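Local coordinates for protein aminoacyl-histidine dipeptidase (Vibrio alginolyticus, PDB 3MRU) that probably hydrolyses dipeptides, as a zinc-dependent aminoacyl-histidine dipeptidase (carnosinase) of the peptidase M20C family, at residues D195-I201 and Q314-D320; F415-Y419 and Q478-L482. All blocks are in the same frame, centred on the assembly; numbering follows the deposited sequence.

Interaction 1: D195-I201 and Q314-D320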
loop_
_atom_site.group_PDB
_atom_site.type_symbol
_atom_site.label_atom_id
_atom_site.label_comp_id
_atom_site.label_asym_id
_atom_site.label_seq_id
_atom_site.Cartn_x
_atom_site.Cartn_y
_atom_site.Cartn_z
ATOM N N ASP A 195 14.939 25.306 10.494
ATOM C CA ASP A 195 14.628 26.368 11.424
ATOM C C ASP A 195 15.049 27.728 10.879
ATOM O O ASP A 195 16.188 28.189 11.095
ATOM C CB ASP A 195 15.162 26.059 12.818
ATOM C CG ASP A 195 14.137 25.323 13.673
ATOM O OD1 ASP A 195 12.941 25.732 13.674
ATOM O OD2 ASP A 195 14.519 24.332 14.337
ATOM N N ILE A 196 14.102 28.356 10.178
ATOM C CA ILE A 196 14.368 29.583 9.429
ATOM C C ILE A 196 13.919 30.857 10.110
ATOM O O ILE A 196 12.917 30.883 10.848
ATOM C CB ILE A 196 13.787 29.572 7.977
ATOM C CG1 ILE A 196 12.257 29.610 7.972
ATOM C CG2 ILE A 196 14.297 28.369 7.202
ATOM C CD1 ILE A 196 11.625 29.990 6.633
ATOM N N THR A 197 14.698 31.903 9.825
ATOM C CA THR A 197 14.415 33.288 10.225
ATOM C C THR A 197 14.264 34.193 8.985
ATOM O O THR A 197 14.803 33.893 7.907
ATOM C CB THR A 197 15.519 33.836 11.146
ATOM O OG1 THR A 197 16.781 33.758 10.466
ATOM C CG2 THR A 197 15.571 33.026 12.436
ATOM N N ARG A 198 13.541 35.297 9.146
ATOM C CA ARG A 198 13.166 36.120 8.013
ATOM C C ARG A 198 13.610 37.566 8.075
ATOM O O ARG A 198 13.512 38.215 9.116
ATOM C CB ARG A 198 11.668 36.073 7.837
ATOM C CG ARG A 198 11.215 34.788 7.259
ATOM C CD ARG A 198 9.746 34.764 7.223
ATOM N NE ARG A 198 9.306 34.066 6.029
ATOM C CZ ARG A 198 8.886 32.811 6.012
ATOM N NH1 ARG A 198 8.499 32.278 4.867
ATOM N NH2 ARG A 198 8.851 32.102 7.139
ATOM N N ASP A 199 14.095 38.058 6.937
ATOM C CA ASP A 199 14.452 39.462 6.754
ATOM C C ASP A 199 13.515 40.084 5.744
ATOM O O ASP A 199 13.112 39.425 4.781
ATOM C CB ASP A 199 15.902 39.585 6.312
ATOM C CG ASP A 199 16.864 39.066 7.366
ATOM O OD1 ASP A 199 18.078 39.001 7.071
ATOM O OD2 ASP A 199 16.415 38.722 8.496
ATOM N N ALA A 200 13.156 41.344 5.978
ATOM C CA ALA A 200 12.152 42.034 5.163
ATOM C C ALA A 200 12.583 42.256 3.713
ATOM O O ALA A 200 13.774 42.415 3.398
ATOM C CB ALA A 200 11.726 43.358 5.810
ATOM N N ILE A 201 11.569 42.240 2.857
ATOM C CA ILE A 201 11.635 42.484 1.423
ATOM C C ILE A 201 12.352 43.794 1.083
ATOM O O ILE A 201 11.874 44.864 1.456
ATOM C CB ILE A 201 10.190 42.586 0.873
ATOM C CG1 ILE A 201 9.185 41.897 1.826
ATOM C CG2 ILE A 201 10.113 42.087 -0.571
ATOM C CD1 ILE A 201 9.447 40.385 2.053
ATOM N N GLN A 314 8.140 39.117 4.787
ATOM C CA GLN A 314 9.359 38.675 5.441
ATOM C C GLN A 314 9.950 37.515 4.636
ATOM O O GLN A 314 9.494 36.374 4.715
ATOM C CB GLN A 314 9.103 38.288 6.908
ATOM C CG GLN A 314 8.883 39.469 7.837
ATOM C CD GLN A 314 10.107 40.364 7.887
ATOM O OE1 GLN A 314 11.248 39.887 7.884
ATOM N NE2 GLN A 314 9.878 41.674 7.914
ATOM N N VAL A 315 10.951 37.834 3.824
ATOM C CA VAL A 315 11.645 36.847 3.005
ATOM C C VAL A 315 12.566 35.965 3.883
ATOM O O VAL A 315 12.996 36.399 4.948
ATOM C CB VAL A 315 12.427 37.577 1.884
ATOM C CG1 VAL A 315 13.593 36.760 1.403
ATOM C CG2 VAL A 315 11.491 37.902 0.734
ATOM N N PHE A 316 12.833 34.729 3.446
ATOM C CA PHE A 316 13.852 33.875 4.058
ATOM C C PHE A 316 15.147 34.618 4.146
ATOM O O PHE A 316 15.554 35.247 3.173
ATOM C CB PHE A 316 14.168 32.709 3.138
ATOM C CG PHE A 316 13.221 31.575 3.228
ATOM C CD1 PHE A 316 11.849 31.775 3.127
ATOM C CD2 PHE A 316 13.703 30.290 3.363
ATOM C CE1 PHE A 316 10.979 30.714 3.180
ATOM C CE2 PHE A 316 12.838 29.229 3.415
ATOM C CZ PHE A 316 11.472 29.438 3.318
ATOM N N ALA A 317 15.832 34.510 5.273
ATOM C CA ALA A 317 17.219 34.939 5.313
ATOM C C ALA A 317 17.972 34.260 4.169
ATOM O O ALA A 317 17.539 33.227 3.660
ATOM C CB ALA A 317 17.843 34.584 6.639
ATOM N N ILE A 318 19.097 34.839 3.763
ATOM C CA ILE A 318 19.880 34.267 2.660
ATOM C C ILE A 318 20.361 32.847 2.965
ATOM O O ILE A 318 20.073 31.918 2.193
ATOM C CB ILE A 318 21.068 35.197 2.179
ATOM C CG1 ILE A 318 21.325 35.004 0.679
ATOM C CG2 ILE A 318 22.358 34.995 2.997
ATOM C CD1 ILE A 318 20.709 33.797 -0.039
ATOM N N ALA A 319 21.052 32.693 4.103
ATOM C CA ALA A 319 21.680 31.432 4.493
ATOM C C ALA A 319 20.660 30.317 4.634
ATOM O O ALA A 319 20.983 29.154 4.401
ATOM C CB ALA A 319 22.471 31.593 5.782
ATOM N N ASP A 320 19.434 30.673 5.005
ATOM C CA ASP A 320 18.337 29.706 5.072
ATOM C C ASP A 320 17.797 29.351 3.686
ATOM O O ASP A 320 17.530 28.182 3.390
ATOM C CB ASP A 320 17.207 30.230 5.969
ATOM C CG ASP A 320 17.581 30.244 7.459
ATOM O OD1 ASP A 320 18.445 29.417 7.876
ATOM O OD2 ASP A 320 16.993 31.083 8.202
#
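Thr197 and Asp320 meet where the end of strand 181-199 runs past the start of helix 318-330: the amide N of Thr197 gives a nearly straight bond (169°) to Asp320 OD2 at 2.9 Å. The motif is a short antiparallel pairing that sets strand 315-316 alongside the end of strand 181-199 and ties the first turn of the helix to it, far from the zinc site. Ala317, at the helix N-cap position, donates its N to Thr197 O at 2.9 Å. Asp199 and Val315 form the hydrogen-bonded pair; Asp199 N reaches Val315 O at 2.8 Å, while the return bond from Val315 N to Asp199 O is weak. Arg198 and Phe316 form the neighbouring non-hydrogen-bonded pair, with diverging side chains. A bend at chi3 (144°) brings Arg198 NE to Gln314 O at 2.7 Å; the oxygen lies at the guanidinium edge, near its plane, while NE is tilted out of the carbonyl plane and the bond is bent (134°). That guanidinium also bonds Glu358 O through NH2, and Asp320 OD1 has a salt bridge to Arg323, so each charged group has more than one partner. Ile201 CD1 lies against Val315 CG2 at 3.5 Å, and Ile196 CB and CG2 lean on the Asp320 side chain. Ile196 CD1 makes a CH-pi contact over one face of the Phe316 ring, 3.5 Å from its centroid.

Interaction 2: F415-Y419 and Q478-L482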
loop_
_atom_site.group_PDB
_atom_site.type_symbol
_atom_site.label_atom_id
_atom_site.label_comp_id
_atom_site.label_asym_id
_atom_site.label_seq_id
_atom_site.Cartn_x
_atom_site.Cartn_y
_atom_site.Cartn_z
ATOM N N PHE A 415 2.816 -23.004 -7.382
ATOM C CA PHE A 415 1.649 -22.236 -7.721
ATOM C C PHE A 415 1.646 -21.949 -9.205
ATOM O O PHE A 415 0.647 -22.145 -9.880
ATOM C CB PHE A 415 1.631 -20.932 -6.937
ATOM C CG PHE A 415 0.386 -20.123 -7.145
ATOM C CD1 PHE A 415 0.173 -19.438 -8.330
ATOM C CD2 PHE A 415 -0.569 -20.042 -6.146
ATOM C CE1 PHE A 415 -0.965 -18.709 -8.519
ATOM C CE2 PHE A 415 -1.713 -19.307 -6.323
ATOM C CZ PHE A 415 -1.913 -18.640 -7.516
ATOM N N ARG A 416 2.785 -21.498 -9.707
ATOM C CA ARG A 416 2.905 -21.107 -11.099
ATOM C C ARG A 416 2.579 -22.296 -11.990
ATOM O O ARG A 416 1.826 -22.173 -12.973
ATOM C CB ARG A 416 4.329 -20.610 -11.376
ATOM C CG ARG A 416 4.437 -19.664 -12.534
ATOM C CD ARG A 416 5.742 -18.902 -12.465
ATOM N NE ARG A 416 5.628 -17.624 -13.176
ATOM C CZ ARG A 416 6.608 -16.733 -13.317
ATOM N NH1 ARG A 416 6.370 -15.612 -13.985
ATOM N NH2 ARG A 416 7.816 -16.956 -12.804
ATOM N N ASP A 417 3.138 -23.447 -11.621
ATOM C CA ASP A 417 3.022 -24.651 -12.439
ATOM C C ASP A 417 1.753 -25.466 -12.168
ATOM O O ASP A 417 1.284 -26.195 -13.041
ATOM C CB ASP A 417 4.297 -25.508 -12.336
ATOM C CG ASP A 417 5.350 -25.124 -13.394
ATOM O OD1 ASP A 417 5.404 -23.934 -13.814
ATOM O OD2 ASP A 417 6.116 -26.022 -13.819
ATOM N N MET A 418 1.194 -25.318 -10.974
ATOM C CA MET A 418 -0.083 -25.927 -10.635
ATOM C C MET A 418 -1.274 -25.158 -11.242
ATOM O O MET A 418 -2.328 -25.726 -11.483
ATOM C CB MET A 418 -0.180 -26.054 -9.110
ATOM C CG MET A 418 -1.577 -26.182 -8.540
ATOM S SD MET A 418 -2.566 -24.692 -8.831
ATOM C CE MET A 418 -1.737 -23.477 -7.788
ATOM N N TYR A 419 -1.101 -23.867 -11.475
ATOM C CA TYR A 419 -2.128 -23.033 -12.086
ATOM C C TYR A 419 -2.083 -23.301 -13.572
ATOM O O TYR A 419 -3.101 -23.263 -14.257
ATOM C CB TYR A 419 -1.774 -21.569 -11.816
ATOM C CG TYR A 419 -2.773 -20.508 -12.228
ATOM C CD1 TYR A 419 -3.548 -19.858 -11.276
ATOM C CD2 TYR A 419 -2.899 -20.109 -13.562
ATOM C CE1 TYR A 419 -4.458 -18.847 -11.640
ATOM C CE2 TYR A 419 -3.800 -19.104 -13.934
ATOM C CZ TYR A 419 -4.576 -18.480 -12.965
ATOM O OH TYR A 419 -5.471 -17.502 -13.317
ATOM N N GLN A 478 -7.772 -23.634 -7.013
ATOM C CA GLN A 478 -6.326 -23.623 -6.788
ATOM C C GLN A 478 -5.991 -23.694 -5.320
ATOM O O GLN A 478 -4.971 -24.280 -4.941
ATOM C CB GLN A 478 -5.655 -22.428 -7.421
ATOM C CG GLN A 478 -6.600 -21.309 -7.660
ATOM C CD GLN A 478 -6.007 -20.292 -8.591
ATOM O OE1 GLN A 478 -4.805 -20.009 -8.511
ATOM N NE2 GLN A 478 -6.832 -19.744 -9.503
ATOM N N MET A 479 -6.848 -23.130 -4.482
ATOM C CA MET A 479 -6.618 -23.228 -3.063
ATOM C C MET A 479 -6.547 -24.713 -2.705
ATOM O O MET A 479 -5.787 -25.119 -1.827
ATOM C CB MET A 479 -7.720 -22.509 -2.291
ATOM C CG MET A 479 -7.233 -21.616 -1.113
ATOM S SD MET A 479 -6.948 -22.457 0.485
ATOM C CE MET A 479 -5.282 -23.067 0.248
ATOM N N VAL A 480 -7.317 -25.529 -3.421
ATOM C CA VAL A 480 -7.252 -26.978 -3.229
ATOM C C VAL A 480 -6.075 -27.584 -3.962
ATOM O O VAL A 480 -5.262 -28.284 -3.360
ATOM C CB VAL A 480 -8.501 -27.701 -3.734
ATOM C CG1 VAL A 480 -8.202 -29.173 -3.884
ATOM C CG2 VAL A 480 -9.668 -27.488 -2.789
ATOM N N ALA A 481 -5.999 -27.288 -5.262
ATOM C CA ALA A 481 -4.977 -27.825 -6.140
ATOM C C ALA A 481 -3.640 -27.778 -5.444
ATOM O O ALA A 481 -2.993 -28.822 -5.276
ATOM C CB ALA A 481 -4.931 -27.048 -7.414
ATOM N N LEU A 482 -3.228 -26.597 -4.991
ATOM C CA LEU A 482 -1.915 -26.536 -4.371
ATOM C C LEU A 482 -1.827 -27.222 -3.015
ATOM O O LEU A 482 -0.894 -27.993 -2.796
ATOM C CB LEU A 482 -1.275 -25.139 -4.388
ATOM C CG LEU A 482 -1.931 -23.862 -3.898
ATOM C CD1 LEU A 482 -2.057 -23.809 -2.398
ATOM C CD2 LEU A 482 -1.022 -22.782 -4.349
#
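Met418 of helix 410-420 lies against Ala481 and Leu482 of helix 469-485 in a buried helix-helix packing beside strand 168-171 of the mixed sheet, where the short segments cross at 113° with their axes 10.0 Å apart. Its CG is anti to the backbone N (chi1 159°), and bends at chi2 and chi3 fold the thioether so that SD rests on Ala481 CB at 3.6 Å while CE turns to Leu482 CD2, also at 3.6 Å. The same CE lies over one face of the Phe415 ring. Leu482 holds its CG between its own backbone N and carbonyl carbon (chi1 52°), and from there CD2 reaches obliquely to Phe415 CD2. Gln478 stretches out beyond CG across the other end of the contact. Its OE1 lies at the edge of the Tyr419 ring, near the ring plane, with the amide and ring planes 65° apart. Outside the two segments, Phe453 meets Phe415 edge-to-face, Leu170 of strand 168-171 touches Leu482, and Tyr419 OH makes a weak hydrogen bond to Glu177. The contact therefore depends chiefly on apolar and sulfur surfaces; with the Gln478 amide placed as modelled, its oxygen may gain weakly from the C-H edge of Tyr419.

Overall arrangement
Interactions 1 and 2 lie on opposite sides of the chain's centre, their own centres 63 Å apart and their nearest atoms about 48 Å apart, so they do not touch. They come in series along the chain: 195-201 with 314-320 closes before 415-419 with 478-482 opens. Interaction 1 joins strands of the large branched sheet to the start of helix 318-330. Interaction 2 instead pairs helix 410-420 with helix 469-485, which touches strand 168-171 of the six-strand mixed sheet. Both lie away from the two-zinc site, where His80, Asp119 and Asp173 bind one ion and Asp119 and His461 the other. Each contact is local, packing its own region of this elongated metallopeptidase.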